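Local structure of ankyrin repeat family protein (Enterococcus faecalis, 3HRA) at residues Leu58-Ala63 / Leu88-Lys93. The protein is of unknown function but belongs to the ankyrin repeat family, whose members commonly serve as scaffolds for binding other proteins. Numbering follows the deposited sequence.
Sequences LIDRGA and LAYMLK
The phenol oxygen of Tyr90 donates a short hydrogen bond to the carboxylate of Asp60, with OH 2.5 Å from OD1. OD1 accepts through its syn lone pair, on the side of OD2, and lies at the edge of the phenol, in the plane of the ring. The two flat groups are turned 46° apart, so the carboxylate meets the hydroxyl end at a slant instead of lying flush with the ring. Tyr90 reaches this far because its CG stands opposite the backbone N (chi1 -158°), which sends the ring across the gap toward helix 52-60. The ring also stacks with that of His94, later in helix 85-94.

Next to the Asp60-Tyr90 bond, Ile59 points at helix 85-94 and slides past the tyrosine in the opposite direction. Its CD1 touches the ring edge at Tyr90 CD2 (4.0 Å), while CG2 lies 4.1 Å from Tyr90 CE2. The same CD1 packs against CG of Met91 at 3.8 Å, the two side chains crossing at about a right angle. Deeper in, Met91 rests on Val47, and Ile59 on Leu43, both from helix 42-49. The contact thus runs from exposed Asp60 to buried Ile59 and Met91.

Just past Asp60 the helix ends in a Schellman motif: Ala63 N bonds to Leu58 O at 3.0 Å, Gly62 N bonds to Ile59 O, and Gly62 takes the positive phi (95°) of the C-prime position. Side-by-side packing of helices 52-60 and 85-94, from successive helical hairpins, is characteristic of the stacked ankyrin repeat fold.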
ATOM      1  N   LEU A  58      -1.573 -12.587  13.312  1.00  4.89           N
ATOM      2  CA  LEU A  58      -2.975 -12.472  12.909  1.00  4.01           C
ATOM      3  C   LEU A  58      -3.173 -13.052  11.515  1.00  7.87           C
ATOM      4  O   LEU A  58      -4.158 -13.745  11.262  1.00  6.51           O
ATOM      5  CB  LEU A  58      -3.434 -11.008  12.971  1.00  4.43           C
ATOM      6  CG  LEU A  58      -3.610 -10.469  14.392  1.00  5.09           C
ATOM      7  CD1 LEU A  58      -3.683  -8.950  14.423  1.00  5.67           C
ATOM      8  CD2 LEU A  58      -4.857 -11.083  15.038  1.00  4.92           C
ATOM      9  N   ILE A  59      -2.236 -12.771  10.611  1.00  5.24           N
ATOM     10  CA  ILE A  59      -2.303 -13.321   9.262  1.00  7.23           C
ATOM     11  C   ILE A  59      -2.234 -14.850   9.289  1.00  8.25           C
ATOM     12  O   ILE A  59      -2.954 -15.531   8.556  1.00  9.80           O
ATOM     13  CB  ILE A  59      -1.201 -12.737   8.350  1.00  6.53           C
ATOM     14  CG1 ILE A  59      -1.509 -11.267   8.053  1.00  5.30           C
ATOM     15  CG2 ILE A  59      -1.139 -13.504   7.050  1.00  8.48           C
ATOM     16  CD1 ILE A  59      -0.289 -10.469   7.536  1.00  8.55           C
ATOM     17  N   ASP A  60      -1.371 -15.396  10.139  1.00  7.62           N
ATOM     18  CA  ASP A  60      -1.280 -16.849  10.292  1.00  7.45           C
ATOM     19  C   ASP A  60      -2.575 -17.450  10.833  1.00  9.13           C
ATOM     20  O   ASP A  60      -2.869 -18.610  10.574  1.00 12.60           O
ATOM     21  CB  ASP A  60      -0.124 -17.227  11.230  1.00  9.30           C
ATOM     22  CG  ASP A  60       1.255 -16.996  10.613  1.00 14.04           C
ATOM     23  OD1 ASP A  60       1.356 -16.659   9.405  1.00 13.37           O
ATOM     24  OD2 ASP A  60       2.251 -17.159  11.355  1.00 15.77           O
ATOM     25  N   ARG A  61      -3.325 -16.681  11.622  1.00  7.40           N
ATOM     26  CA  ARG A  61      -4.602 -17.155  12.165  1.00  4.44           C
ATOM     27  C   ARG A  61      -5.792 -16.840  11.264  1.00 10.33           C
ATOM     28  O   ARG A  61      -6.934 -16.997  11.671  1.00 14.68           O
ATOM     29  CB  ARG A  61      -4.858 -16.574  13.557  1.00 10.01           C
ATOM     30  CG  ARG A  61      -4.332 -17.428  14.688  1.00 13.99           C
ATOM     31  CD  ARG A  61      -5.238 -18.635  14.944  1.00 15.30           C
ATOM     32  NE  ARG A  61      -6.274 -18.369  15.944  1.00 13.77           N
ATOM     33  CZ  ARG A  61      -7.551 -18.136  15.659  1.00 15.48           C
ATOM     34  NH1 ARG A  61      -7.959 -18.114  14.400  1.00 14.14           N
ATOM     35  NH2 ARG A  61      -8.428 -17.920  16.632  1.00 18.63           N
ATOM     36  N   GLY A  62      -5.518 -16.366  10.056  1.00  6.20           N
ATOM     37  CA  GLY A  62      -6.560 -16.192   9.050  1.00  8.88           C
ATOM     38  C   GLY A  62      -7.198 -14.814   8.939  1.00 10.38           C
ATOM     39  O   GLY A  62      -8.243 -14.677   8.311  1.00 11.91           O
ATOM     40  N   ALA A  63      -6.574 -13.795   9.527  1.00  8.04           N
ATOM     41  CA  ALA A  63      -7.082 -12.426   9.440  1.00  6.60           C
ATOM     42  C   ALA A  63      -7.184 -11.988   7.972  1.00  8.88           C
ATOM     43  O   ALA A  63      -6.322 -12.299   7.153  1.00  8.49           O
ATOM     44  CB  ALA A  63      -6.183 -11.458  10.233  1.00  8.83           C
ATOM     45  N   LEU A  88       4.117  -6.046   4.392  1.00  5.84           N
ATOM     46  CA  LEU A  88       3.725  -6.217   2.996  1.00  7.64           C
ATOM     47  C   LEU A  88       4.354  -7.462   2.391  1.00  4.21           C
ATOM     48  O   LEU A  88       3.673  -8.248   1.730  1.00  5.32           O
ATOM     49  CB  LEU A  88       4.113  -4.990   2.163  1.00  7.54           C
ATOM     50  CG  LEU A  88       3.742  -5.064   0.686  1.00  7.89           C
ATOM     51  CD1 LEU A  88       2.234  -5.240   0.513  1.00 10.89           C
ATOM     52  CD2 LEU A  88       4.238  -3.805  -0.044  1.00 10.24           C
ATOM     53  N   ALA A  89       5.654  -7.629   2.603  1.00  7.32           N
ATOM     54  CA  ALA A  89       6.336  -8.833   2.132  1.00  9.47           C
ATOM     55  C   ALA A  89       5.657 -10.107   2.665  1.00  9.33           C
ATOM     56  O   ALA A  89       5.482 -11.091   1.932  1.00  9.96           O
ATOM     57  CB  ALA A  89       7.805  -8.791   2.526  1.00  9.54           C
ATOM     58  N   TYR A  90       5.285 -10.090   3.947  1.00  6.75           N
ATOM     59  CA  TYR A  90       4.615 -11.229   4.545  1.00  8.00           C
ATOM     60  C   TYR A  90       3.252 -11.474   3.892  1.00  9.03           C
ATOM     61  O   TYR A  90       2.900 -12.620   3.571  1.00  9.94           O
ATOM     62  CB  TYR A  90       4.473 -11.048   6.058  1.00  4.27           C
ATOM     63  CG  TYR A  90       4.277 -12.342   6.802  1.00  7.95           C
ATOM     64  CD1 TYR A  90       5.358 -13.169   7.088  1.00  8.66           C
ATOM     65  CD2 TYR A  90       3.005 -12.744   7.217  1.00 10.27           C
ATOM     66  CE1 TYR A  90       5.185 -14.358   7.783  1.00  9.71           C
ATOM     67  CE2 TYR A  90       2.819 -13.923   7.907  1.00 10.24           C
ATOM     68  CZ  TYR A  90       3.908 -14.729   8.181  1.00  8.38           C
ATOM     69  OH  TYR A  90       3.722 -15.905   8.870  1.00 13.89           O
ATOM     70  N   MET A  91       2.494 -10.398   3.697  1.00  5.83           N
ATOM     71  CA  MET A  91       1.188 -10.502   3.050  1.00  7.02           C
ATOM     72  C   MET A  91       1.300 -11.099   1.656  1.00  8.07           C
ATOM     73  O   MET A  91       0.498 -11.942   1.279  1.00  7.26           O
ATOM     74  CB  MET A  91       0.520  -9.142   2.963  1.00  6.11           C
ATOM     75  CG  MET A  91       0.073  -8.587   4.304  1.00  6.30           C
ATOM     76  SD  MET A  91      -0.571  -6.920   4.081  1.00  9.44           S
ATOM     77  CE  MET A  91      -1.359  -6.607   5.664  1.00  9.40           C
ATOM     78  N   LEU A  92       2.290 -10.653   0.892  1.00  7.86           N
ATOM     79  CA  LEU A  92       2.488 -11.155  -0.478  1.00  9.42           C
ATOM     80  C   LEU A  92       2.866 -12.645  -0.515  1.00 10.25           C
ATOM     81  O   LEU A  92       2.691 -13.311  -1.538  1.00 14.27           O
ATOM     82  CB  LEU A  92       3.545 -10.322  -1.204  1.00  6.57           C
ATOM     83  CG  LEU A  92       3.098  -8.886  -1.504  1.00  7.01           C
ATOM     84  CD1 LEU A  92       4.247  -8.033  -2.049  1.00  8.66           C
ATOM     85  CD2 LEU A  92       1.918  -8.910  -2.468  1.00 14.40           C
ATOM     86  N   LYS A  93       3.382 -13.168   0.598  1.00 11.52           N
ATOM     87  CA  LYS A  93       3.728 -14.591   0.686  1.00 11.94           C
ATOM     88  C   LYS A  93       2.653 -15.455   1.344  1.00  9.06           C
ATOM     89  O   LYS A  93       2.541 -16.645   1.040  1.00 12.03           O
ATOM     90  CB  LYS A  93       5.022 -14.790   1.481  1.00 13.71           C
ATOM     91  CG  LYS A  93       6.276 -14.200   0.858  1.00 20.67           C
ATOM     92  CD  LYS A  93       7.466 -14.424   1.808  1.00 20.09           C
ATOM     93  CE  LYS A  93       8.561 -13.382   1.585  1.00 24.39           C
ATOM     94  NZ  LYS A  93       9.531 -13.313   2.727  1.00 30.35           N
TER